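Local atomic coordinates of thioredoxin (Thermosipho africanus, PDB entry 6MOS), a protein that probably works as a small thiol-disulfide oxidoreductase, passing electrons to the disulfide bonds of partner proteins through a redox-active pair of cysteines. Residues 30-35 and 43-48; 36-41 and 77-82. All coordinates share one frame; numbering follows the deposited sequence.

Contact 1. Residues 30-35 and 43-48; sequences IEYFKN and AMLPKI
Tyr32 of strand 29-34 leans its ring against helix 39-55, where it meets Met44, Leu45 and Ile48. From CB, chi1 -177° sets CG anti to the backbone N and carries the ring out from the strand to the helix. The CD1-CE1 side of the ring, with CG, lies beneath the CG2 methyl of Ile48, which is over one face, 4.0 Å from the ring centroid and 17° off the normal, a CH-pi contact. On the other ortho and meta carbons, CD2 and CE2, the CD1 methyl of Leu45 arrives obliquely, 3.7 Å from CE2. This is the packing of the first strand on the following helix in the beta-alpha-beta unit of the thioredoxin fold, the axes of 30-34 and 43-48 running nearly antiparallel, at 169°. Farther along, CE1 also has Met44 SD beside it at 3.9 Å, in the ring plane, a Met-aromatic contact at the edge. The tip, OH, comes 3.4 Å from Met44 CB, and its polar partner is the carbonyl O of Cys41, one turn earlier. Ile30 CG2 and Ile48 CG1 meet tip to tip at 4.1 Å, and helix 100-115 adds Ile107 against Ile30 and Ile100 and Val103 against Ile48.

Contact 2. Residues 36-41 and 77-82; sequences DKCSVC and FTVPTV
The CxxC motif at the start of helix 39-55 faces the cis-proline loop that leads into strand 81-86, and Cys38, Val40 and Cys41 meet Val79 and Pro80 here. The two cysteines are oxidised, their SG atoms 2.1 Å apart in a disulfide whose sulfurs lie against the Val79-Pro80 peptide. Cys41 SG is the more deeply engaged. With chi1 -57° it stands beside its own backbone N and anti to the carbonyl carbon, and from there it touches Pro80 N at 3.5 Å, with Pro80 CD and Val79 CB as further contacts. These are van der Waals contacts; no hydrogen bond joins the two segments. Cys38, at the N-cap position of the helix, has its SG anti to the backbone N (chi1 164°), which takes the sulfur across to Cys41 and brings it within 3.9 Å of Pro80 CD. Its CB packs on the CG2 methyl of Val79, and that same methyl also lies against Cys41 SG, bridging the two half-cystines. On the outer flank Val40 crosses the proline ring at about a right angle, CG1 lying 4.0 Å from Pro80 CG. Behind the proline, Thr81 OG1 donates a 2.6 Å hydrogen bond to the carbonyl O of Thr78, spanning the turn that holds the cis peptide. Cys41 is buried while Cys38 stays partly exposed, consistent with the usual division in which the first cysteine attacks the substrate and the second resolves the mixed disulfide. A CxxC disulfide set against a cis-proline is the hallmark of the thioredoxin active site.

Contacts 1 and 2, their centres 8 Å apart, share helix 39-55 and reach neighbouring strands, 29-34 and 81-86, of one sheet. Their most direct joint is the probable hydrogen bond from Tyr32 OH to Cys41 O, 2.7 Å, which ties the hydrophobic packing of contact 1 to the backbone of the second active-site cysteine. A second joint runs through the sheet, a probable backbone hydrogen bond from Phe33 N to Thr81 O, 2.9 Å, just after the cis-proline. Farther toward the CxxC loop, Asn35 ND2 lies 3.5 Å from Val79 CG2. The bound tris(hydroxyethyl)aminomethane is apart from the disulfide, about 13 Å from the Cys41 side chain and about 8 Å from that of Tyr32.

Contact 1. Residues 30-35 and 43-48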
# COMPACT_ATOMS: atom_id res chain seq x y z
N ILE A 30 -4.60 3.87 -0.69
CA ILE A 30 -3.44 3.00 -0.61
C ILE A 30 -2.24 3.83 -0.18
O ILE A 30 -1.97 4.88 -0.77
CB ILE A 30 -3.16 2.30 -1.94
CG1 ILE A 30 -4.37 1.44 -2.35
CG2 ILE A 30 -1.84 1.50 -1.86
CD1 ILE A 30 -4.27 0.87 -3.75
N GLU A 31 -1.51 3.36 0.83
CA GLU A 31 -0.25 3.95 1.23
C GLU A 31 0.85 2.94 0.92
O GLU A 31 0.79 1.80 1.38
CB GLU A 31 -0.27 4.33 2.71
CG GLU A 31 -1.13 5.60 2.93
CD GLU A 31 -1.18 6.10 4.36
OE1 GLU A 31 -0.73 5.39 5.26
OE2 GLU A 31 -1.70 7.23 4.61
N TYR A 32 1.84 3.37 0.13
CA TYR A 32 2.91 2.50 -0.35
C TYR A 32 4.21 3.02 0.23
O TYR A 32 4.64 4.12 -0.12
CB TYR A 32 2.95 2.50 -1.87
CG TYR A 32 3.98 1.57 -2.46
CD1 TYR A 32 3.77 0.21 -2.47
CD2 TYR A 32 5.16 2.06 -3.01
CE1 TYR A 32 4.71 -0.65 -3.00
CE2 TYR A 32 6.12 1.21 -3.55
CZ TYR A 32 5.88 -0.15 -3.54
OH TYR A 32 6.82 -1.02 -4.07
N PHE A 33 4.84 2.25 1.11
CA PHE A 33 6.07 2.67 1.78
C PHE A 33 7.27 2.04 1.08
O PHE A 33 7.30 0.83 0.87
CB PHE A 33 6.06 2.28 3.26
CG PHE A 33 4.93 2.90 4.04
CD1 PHE A 33 3.68 2.30 4.09
CD2 PHE A 33 5.13 4.08 4.74
CE1 PHE A 33 2.63 2.87 4.81
CE2 PHE A 33 4.09 4.67 5.47
CZ PHE A 33 2.84 4.06 5.50
N LYS A 34 8.25 2.87 0.72
CA LYS A 34 9.36 2.40 -0.09
C LYS A 34 10.62 3.15 0.31
O LYS A 34 10.60 4.09 1.10
CB LYS A 34 9.06 2.57 -1.59
CG LYS A 34 8.72 4.02 -2.04
CD LYS A 34 9.99 4.83 -2.36
CE LYS A 34 9.67 6.22 -2.90
NZ LYS A 34 10.93 6.85 -3.43
N ASN A 35 11.75 2.70 -0.24
CA ASN A 35 12.90 3.57 -0.36
C ASN A 35 13.53 3.31 -1.72
O ASN A 35 13.16 2.37 -2.43
CB ASN A 35 13.86 3.40 0.82
CG ASN A 35 14.60 2.10 0.80
OD1 ASN A 35 15.18 1.71 -0.21
ND2 ASN A 35 14.60 1.42 1.93
N ALA A 43 10.16 -2.51 -8.55
CA ALA A 43 9.41 -3.38 -9.44
C ALA A 43 7.92 -3.36 -9.11
O ALA A 43 7.08 -3.48 -10.01
CB ALA A 43 9.96 -4.81 -9.37
N MET A 44 7.58 -3.24 -7.83
CA MET A 44 6.18 -3.32 -7.44
C MET A 44 5.46 -1.98 -7.62
O MET A 44 4.24 -1.97 -7.80
CB MET A 44 6.07 -3.79 -5.98
CG MET A 44 4.67 -4.07 -5.49
SD MET A 44 4.65 -4.51 -3.74
CE MET A 44 5.51 -6.09 -3.77
N LEU A 45 6.21 -0.88 -7.60
CA LEU A 45 5.61 0.46 -7.63
C LEU A 45 4.71 0.68 -8.84
O LEU A 45 3.58 1.15 -8.65
CB LEU A 45 6.72 1.51 -7.57
CG LEU A 45 6.21 2.95 -7.66
CD1 LEU A 45 5.25 3.22 -6.53
CD2 LEU A 45 7.38 3.91 -7.62
N PRO A 46 5.12 0.38 -10.08
CA PRO A 46 4.18 0.60 -11.19
C PRO A 46 2.96 -0.30 -11.13
O PRO A 46 1.87 0.12 -11.55
CB PRO A 46 5.04 0.33 -12.43
CG PRO A 46 6.15 -0.51 -11.96
CD PRO A 46 6.43 -0.07 -10.56
N LYS A 47 3.10 -1.51 -10.60
CA LYS A 47 1.94 -2.38 -10.43
C LYS A 47 0.96 -1.77 -9.45
O LYS A 47 -0.25 -1.69 -9.72
CB LYS A 47 2.37 -3.76 -9.96
CG LYS A 47 3.47 -4.43 -10.78
CD LYS A 47 3.82 -5.78 -10.17
CE LYS A 47 4.98 -6.47 -10.89
NZ LYS A 47 4.57 -7.03 -12.21
N ILE A 48 1.45 -1.34 -8.28
CA ILE A 48 0.54 -0.83 -7.26
C ILE A 48 -0.10 0.46 -7.74
O ILE A 48 -1.28 0.71 -7.46
CB ILE A 48 1.27 -0.67 -5.91
CG1 ILE A 48 0.26 -0.40 -4.78
CG2 ILE A 48 2.31 0.44 -5.94
CD1 ILE A 48 -0.61 -1.61 -4.45

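Contact 2. Residues 36-41 and 77-82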
# COMPACT_ATOMS: atom_id res chain seq x y z
N ASP A 36 14.46 4.18 -2.12
CA ASP A 36 14.92 4.08 -3.49
C ASP A 36 16.07 3.09 -3.65
O ASP A 36 16.56 2.91 -4.76
CB ASP A 36 15.31 5.47 -4.02
CG ASP A 36 14.10 6.26 -4.49
OD1 ASP A 36 13.04 5.65 -4.76
OD2 ASP A 36 14.19 7.50 -4.58
N LYS A 37 16.48 2.43 -2.57
CA LYS A 37 17.47 1.36 -2.63
C LYS A 37 16.83 -0.03 -2.61
O LYS A 37 17.56 -1.04 -2.63
CB LYS A 37 18.45 1.49 -1.48
CG LYS A 37 19.38 2.68 -1.64
CD LYS A 37 20.29 2.87 -0.44
CE LYS A 37 19.55 3.52 0.71
NZ LYS A 37 20.47 4.22 1.64
N CYS A 38 15.51 -0.10 -2.59
CA CYS A 38 14.76 -1.35 -2.48
C CYS A 38 14.31 -1.80 -3.87
O CYS A 38 13.48 -1.14 -4.51
CB CYS A 38 13.58 -1.16 -1.53
SG CYS A 38 12.24 -2.41 -1.56
N SER A 39 14.85 -2.93 -4.33
CA SER A 39 14.58 -3.36 -5.70
C SER A 39 13.19 -3.96 -5.85
O SER A 39 12.53 -3.75 -6.88
CB SER A 39 15.65 -4.38 -6.13
OG SER A 39 16.94 -3.81 -6.03
N VAL A 40 12.73 -4.72 -4.86
CA VAL A 40 11.35 -5.20 -4.90
C VAL A 40 10.39 -4.01 -4.93
O VAL A 40 9.36 -4.05 -5.61
CB VAL A 40 11.06 -6.14 -3.72
CG1 VAL A 40 9.60 -6.52 -3.67
CG2 VAL A 40 11.94 -7.40 -3.83
N CYS A 41 10.72 -2.93 -4.21
CA CYS A 41 9.86 -1.74 -4.21
C CYS A 41 9.75 -1.11 -5.59
O CYS A 41 8.66 -0.70 -6.01
CB CYS A 41 10.37 -0.68 -3.23
SG CYS A 41 10.56 -1.18 -1.52
N PHE A 77 8.49 -0.52 9.31
CA PHE A 77 9.92 -0.74 9.44
C PHE A 77 10.56 -1.43 8.25
O PHE A 77 11.77 -1.30 8.06
CB PHE A 77 10.23 -1.56 10.69
CG PHE A 77 9.52 -1.07 11.89
CD1 PHE A 77 9.80 0.19 12.39
CD2 PHE A 77 8.56 -1.83 12.51
CE1 PHE A 77 9.14 0.68 13.49
CE2 PHE A 77 7.89 -1.36 13.61
CZ PHE A 77 8.18 -0.10 14.10
N THR A 78 9.80 -2.17 7.47
CA THR A 78 10.32 -2.83 6.28
C THR A 78 9.64 -2.26 5.04
O THR A 78 8.50 -1.80 5.10
CB THR A 78 10.10 -4.35 6.34
OG1 THR A 78 10.57 -4.94 5.12
CG2 THR A 78 8.63 -4.69 6.56
N VAL A 79 10.35 -2.31 3.92
CA VAL A 79 9.74 -1.95 2.64
C VAL A 79 9.92 -3.12 1.67
O VAL A 79 10.92 -3.85 1.76
CB VAL A 79 10.31 -0.63 2.09
CG1 VAL A 79 9.93 0.49 3.02
CG2 VAL A 79 11.83 -0.68 2.01
N PRO A 80 9.00 -3.34 0.74
CA PRO A 80 7.77 -2.53 0.64
C PRO A 80 6.78 -2.85 1.76
O PRO A 80 6.75 -3.98 2.25
CB PRO A 80 7.22 -2.91 -0.73
CG PRO A 80 7.69 -4.32 -0.94
CD PRO A 80 9.08 -4.36 -0.32
N THR A 81 6.01 -1.85 2.19
CA THR A 81 4.84 -2.09 3.02
C THR A 81 3.65 -1.44 2.32
O THR A 81 3.78 -0.33 1.79
CB THR A 81 5.00 -1.54 4.46
OG1 THR A 81 5.98 -2.30 5.19
CG2 THR A 81 3.67 -1.58 5.22
N VAL A 82 2.53 -2.14 2.29
CA VAL A 82 1.31 -1.64 1.67
C VAL A 82 0.23 -1.58 2.74
O VAL A 82 -0.00 -2.56 3.44
CB VAL A 82 0.85 -2.52 0.49
CG1 VAL A 82 -0.47 -2.01 -0.05
CG2 VAL A 82 1.89 -2.51 -0.61